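Local coordinates for protein putative c-1-tetrahydrofolate synthase, cytoplasmic (PDB 4A26) that probably catalyses the NAD(P)-dependent oxidation of methylenetetrahydrofolate and the hydrolysis of the resulting methenyl form in one-carbon metabolism, at residues A[145-157]-A[177-189]. Sequence-based numbering, arbitrary orientation.
Sequences TPCTAKGVIVLLK and VGAPVAALLMKEN
Ala-149 and Val-181 bring two neighbouring helices of the NAD(P)-binding domain together, their CA atoms only 4.8 Å apart, and illustrate how a small residue allows close approach. Helices 147-157 and 178-187 cross at -38°, so the backbones spread farther along: the CA atoms of Ile-153 and Leu-185 are already 7.3 Å apart. The methyl of Ala-149 acts as a knob in a hole bordered by the carbonyl of Val-177 and by Pro-180, Val-181 and Leu-184, with its CB 3.7 Å from Leu-184 CD1. The other methyl of Leu-184 turns to the CG2 of Thr-145, while the ring of Pro-146 crosses that of Pro-180 obliquely.

One turn on, a larger knob spans the widening gap. Ile-153 places CG1 beside its own backbone N (chi1 -83°), and the chain then brings CD1 against Val-181 CG2 and within 3.7 Å of Leu-184 CB. Leu-185 CD2 continues the apolar seam to Leu-156 CD1 at 3.9 Å, the two leucines meeting at about a right angle. Back at the close end, beside Ala-149, Thr-148 offers its methyl to a methyl of Val-177, whereas its hydroxyl is hydrogen-bonded to Thr-281.

The solvent side is sparser and polar. Lys-157 is extended until its last torsion, where a bend (chi4 76°) directs NZ to Glu-188, 2.6 Å from OE2. The ammonium nitrogen stands above the plane of the carboxylate rather than in it.

Helix 178-187 links strands 167-171 and 191-195 in the beta-alpha-beta crossover of a Rossmann-type fold, and helix 147-159, which precedes strand 167-171, packs alongside it. Cohesion is therefore probably mainly hydrophobic; the ion pair, at the solvent-facing end where water can compete, probably adds less.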
loop_
_atom_site.group_PDB
_atom_site.type_symbol
_atom_site.label_atom_id
_atom_site.label_comp_id
_atom_site.label_asym_id
_atom_site.label_seq_id
_atom_site.Cartn_x
_atom_site.Cartn_y
_atom_site.Cartn_z
ATOM N N THR A 145 -11.915 -3.752 0.598
ATOM C CA THR A 145 -11.061 -3.311 -0.505
ATOM C C THR A 145 -11.822 -2.234 -1.269
ATOM O O THR A 145 -13.054 -2.256 -1.280
ATOM C CB THR A 145 -10.709 -4.474 -1.462
ATOM O OG1 THR A 145 -11.825 -5.371 -1.574
ATOM C CG2 THR A 145 -9.513 -5.243 -0.940
ATOM N N PRO A 146 -11.101 -1.276 -1.891
ATOM C CA PRO A 146 -11.773 -0.249 -2.682
ATOM C C PRO A 146 -12.626 -0.863 -3.785
ATOM O O PRO A 146 -12.150 -1.718 -4.526
ATOM C CB PRO A 146 -10.613 0.560 -3.269
ATOM C CG PRO A 146 -9.519 0.374 -2.325
ATOM C CD PRO A 146 -9.651 -1.028 -1.814
ATOM N N CYS A 147 -13.874 -0.415 -3.878
ATOM C CA CYS A 147 -14.880 -1.054 -4.720
ATOM C C CYS A 147 -14.439 -1.249 -6.162
ATOM O O CYS A 147 -14.290 -2.388 -6.609
ATOM C CB CYS A 147 -16.177 -0.256 -4.678
ATOM S SG CYS A 147 -16.886 -0.181 -3.032
ATOM N N THR A 148 -14.226 -0.150 -6.885
ATOM C CA THR A 148 -13.842 -0.234 -8.295
ATOM C C THR A 148 -12.626 -1.139 -8.469
ATOM O O THR A 148 -12.596 -1.983 -9.364
ATOM C CB THR A 148 -13.558 1.152 -8.901
ATOM O OG1 THR A 148 -14.738 1.955 -8.819
ATOM C CG2 THR A 148 -13.144 1.032 -10.360
ATOM N N ALA A 149 -11.645 -0.977 -7.587
ATOM C CA ALA A 149 -10.434 -1.796 -7.613
ATOM C C ALA A 149 -10.777 -3.278 -7.506
ATOM O O ALA A 149 -10.353 -4.076 -8.342
ATOM C CB ALA A 149 -9.495 -1.383 -6.488
ATOM N N LYS A 150 -11.561 -3.634 -6.491
ATOM C CA LYS A 150 -11.924 -5.033 -6.248
ATOM C C LYS A 150 -12.728 -5.614 -7.418
ATOM O O LYS A 150 -12.521 -6.762 -7.809
ATOM C CB LYS A 150 -12.711 -5.170 -4.940
ATOM C CG LYS A 150 -12.860 -6.610 -4.444
ATOM C CD LYS A 150 -14.046 -6.770 -3.499
ATOM C CE LYS A 150 -13.983 -8.068 -2.706
ATOM N NZ LYS A 150 -15.068 -8.128 -1.674
ATOM N N GLY A 151 -13.633 -4.809 -7.969
ATOM C CA GLY A 151 -14.478 -5.225 -9.092
ATOM C C GLY A 151 -13.725 -5.450 -10.390
ATOM O O GLY A 151 -14.206 -6.161 -11.271
ATOM N N VAL A 152 -12.554 -4.836 -10.523
ATOM C CA VAL A 152 -11.675 -5.116 -11.657
ATOM C C VAL A 152 -11.079 -6.521 -11.536
ATOM O O VAL A 152 -11.044 -7.268 -12.508
ATOM C CB VAL A 152 -10.536 -4.080 -11.765
ATOM C CG1 VAL A 152 -9.481 -4.543 -12.763
ATOM C CG2 VAL A 152 -11.101 -2.714 -12.156
ATOM N N ILE A 153 -10.614 -6.875 -10.340
ATOM C CA ILE A 153 -10.065 -8.214 -10.102
ATOM C C ILE A 153 -11.144 -9.290 -10.271
ATOM O O ILE A 153 -10.877 -10.346 -10.850
ATOM C CB ILE A 153 -9.389 -8.327 -8.708
ATOM C CG1 ILE A 153 -7.955 -7.803 -8.763
ATOM C CG2 ILE A 153 -9.317 -9.760 -8.249
ATOM C CD1 ILE A 153 -7.825 -6.377 -9.178
ATOM N N VAL A 154 -12.354 -9.014 -9.788
ATOM C CA VAL A 154 -13.470 -9.964 -9.900
ATOM C C VAL A 154 -13.898 -10.167 -11.359
ATOM O O VAL A 154 -14.229 -11.278 -11.763
ATOM C CB VAL A 154 -14.679 -9.534 -9.036
ATOM C CG1 VAL A 154 -15.893 -10.403 -9.335
ATOM C CG2 VAL A 154 -14.324 -9.608 -7.553
ATOM N N LEU A 155 -13.881 -9.095 -12.143
ATOM C CA LEU A 155 -14.041 -9.195 -13.596
ATOM C C LEU A 155 -13.124 -10.257 -14.199
ATOM O O LEU A 155 -13.557 -11.053 -15.028
ATOM C CB LEU A 155 -13.763 -7.840 -14.265
ATOM C CG LEU A 155 -14.959 -7.007 -14.735
ATOM C CD1 LEU A 155 -16.194 -7.228 -13.877
ATOM C CD2 LEU A 155 -14.572 -5.530 -14.755
ATOM N N LEU A 156 -11.862 -10.262 -13.776
ATOM C CA LEU A 156 -10.877 -11.223 -14.277
ATOM C C LEU A 156 -11.181 -12.638 -13.793
ATOM O O LEU A 156 -11.360 -13.544 -14.600
ATOM C CB LEU A 156 -9.463 -10.817 -13.848
ATOM C CG LEU A 156 -8.943 -9.480 -14.388
ATOM C CD1 LEU A 156 -7.697 -9.061 -13.637
ATOM C CD2 LEU A 156 -8.663 -9.566 -15.879
ATOM N N LYS A 157 -11.243 -12.815 -12.474
ATOM C CA LYS A 157 -11.546 -14.114 -11.862
ATOM C C LYS A 157 -12.757 -14.779 -12.500
ATOM O O LYS A 157 -12.738 -15.978 -12.794
ATOM C CB LYS A 157 -11.825 -13.952 -10.366
ATOM C CG LYS A 157 -10.592 -13.724 -9.500
ATOM C CD LYS A 157 -10.949 -13.839 -8.021
ATOM C CE LYS A 157 -9.722 -14.001 -7.141
ATOM N NZ LYS A 157 -9.003 -12.716 -6.974
ATOM N N VAL A 177 -8.233 4.104 -7.899
ATOM C CA VAL A 177 -8.232 2.886 -8.723
ATOM C C VAL A 177 -6.829 2.320 -8.940
ATOM O O VAL A 177 -6.534 1.207 -8.513
ATOM C CB VAL A 177 -8.890 3.131 -10.098
ATOM C CG1 VAL A 177 -8.944 1.838 -10.896
ATOM C CG2 VAL A 177 -10.293 3.709 -9.928
ATOM N N GLY A 178 -5.969 3.096 -9.593
ATOM C CA GLY A 178 -4.627 2.646 -9.973
ATOM C C GLY A 178 -3.817 1.978 -8.875
ATOM O O GLY A 178 -3.389 0.830 -9.021
ATOM N N ALA A 179 -3.598 2.696 -7.777
ATOM C CA ALA A 179 -2.758 2.192 -6.686
ATOM C C ALA A 179 -3.323 0.926 -6.034
ATOM O O ALA A 179 -2.608 -0.066 -5.902
ATOM C CB ALA A 179 -2.523 3.274 -5.638
ATOM N N PRO A 180 -4.600 0.958 -5.613
ATOM C CA PRO A 180 -5.149 -0.244 -5.000
ATOM C C PRO A 180 -5.158 -1.466 -5.922
ATOM O O PRO A 180 -4.758 -2.548 -5.488
ATOM C CB PRO A 180 -6.580 0.157 -4.618
ATOM C CG PRO A 180 -6.825 1.487 -5.218
ATOM C CD PRO A 180 -5.518 2.106 -5.517
ATOM N N VAL A 181 -5.592 -1.299 -7.174
ATOM C CA VAL A 181 -5.682 -2.432 -8.101
ATOM C C VAL A 181 -4.312 -3.027 -8.424
ATOM O O VAL A 181 -4.205 -4.227 -8.663
ATOM C CB VAL A 181 -6.402 -2.079 -9.433
ATOM C CG1 VAL A 181 -5.541 -1.194 -10.312
ATOM C CG2 VAL A 181 -6.756 -3.351 -10.183
ATOM N N ALA A 182 -3.274 -2.194 -8.428
ATOM C CA ALA A 182 -1.914 -2.678 -8.643
ATOM C C ALA A 182 -1.495 -3.640 -7.534
ATOM O O ALA A 182 -0.826 -4.636 -7.799
ATOM C CB ALA A 182 -0.939 -1.521 -8.735
ATOM N N ALA A 183 -1.902 -3.349 -6.300
ATOM C CA ALA A 183 -1.556 -4.198 -5.159
ATOM C C ALA A 183 -2.413 -5.458 -5.112
ATOM O O ALA A 183 -1.954 -6.498 -4.656
ATOM C CB ALA A 183 -1.693 -3.429 -3.865
ATOM N N LEU A 184 -3.662 -5.361 -5.568
ATOM C CA LEU A 184 -4.549 -6.521 -5.601
ATOM C C LEU A 184 -4.037 -7.550 -6.609
ATOM O O LEU A 184 -4.063 -8.750 -6.339
ATOM C CB LEU A 184 -5.987 -6.105 -5.930
ATOM C CG LEU A 184 -6.709 -5.250 -4.874
ATOM C CD1 LEU A 184 -7.999 -4.648 -5.438
ATOM C CD2 LEU A 184 -7.004 -6.053 -3.611
ATOM N N LEU A 185 -3.552 -7.076 -7.753
ATOM C CA LEU A 185 -2.942 -7.947 -8.756
ATOM C C LEU A 185 -1.644 -8.605 -8.272
ATOM O O LEU A 185 -1.388 -9.767 -8.587
ATOM C CB LEU A 185 -2.678 -7.173 -10.055
ATOM C CG LEU A 185 -3.902 -6.793 -10.893
ATOM C CD1 LEU A 185 -3.471 -6.027 -12.129
ATOM C CD2 LEU A 185 -4.711 -8.026 -11.285
ATOM N N MET A 186 -0.825 -7.867 -7.522
ATOM C CA MET A 186 0.398 -8.431 -6.937
ATOM C C MET A 186 0.049 -9.441 -5.860
ATOM O O MET A 186 0.700 -10.474 -5.733
ATOM C CB MET A 186 1.299 -7.344 -6.340
ATOM C CG MET A 186 2.519 -7.900 -5.593
ATOM S SD MET A 186 3.817 -6.691 -5.293
ATOM C CE MET A 186 2.945 -5.501 -4.273
ATOM N N LYS A 187 -0.982 -9.127 -5.084
ATOM C CA LYS A 187 -1.514 -10.038 -4.077
ATOM C C LYS A 187 -2.011 -11.329 -4.742
ATOM O O LYS A 187 -1.966 -12.408 -4.139
ATOM C CB LYS A 187 -2.647 -9.342 -3.323
ATOM C CG LYS A 187 -3.301 -10.138 -2.213
ATOM C CD LYS A 187 -4.570 -9.424 -1.738
ATOM C CE LYS A 187 -5.045 -9.963 -0.404
ATOM N NZ LYS A 187 -5.159 -11.457 -0.394
ATOM N N GLU A 188 -2.467 -11.209 -5.988
ATOM C CA GLU A 188 -2.886 -12.363 -6.780
ATOM C C GLU A 188 -1.693 -12.995 -7.534
ATOM O O GLU A 188 -1.874 -13.913 -8.340
ATOM C CB GLU A 188 -4.001 -11.957 -7.755
ATOM C CG GLU A 188 -5.258 -12.807 -7.628
ATOM C CD GLU A 188 -6.064 -12.511 -6.370
ATOM O OE1 GLU A 188 -6.021 -11.372 -5.870
ATOM O OE2 GLU A 188 -6.759 -13.420 -5.885
ATOM N N ASN A 189 -0.490 -12.492 -7.253
ATOM C CA ASN A 189 0.782 -13.036 -7.746
ATOM C C ASN A 189 1.074 -12.772 -9.222
ATOM O O ASN A 189 1.851 -13.496 -9.857
ATOM C CB ASN A 189 0.929 -14.520 -7.389
ATOM C CG ASN A 189 1.094 -14.738 -5.900
ATOM O OD1 ASN A 189 1.401 -13.802 -5.155
ATOM N ND2 ASN A 189 0.898 -15.975 -5.455
#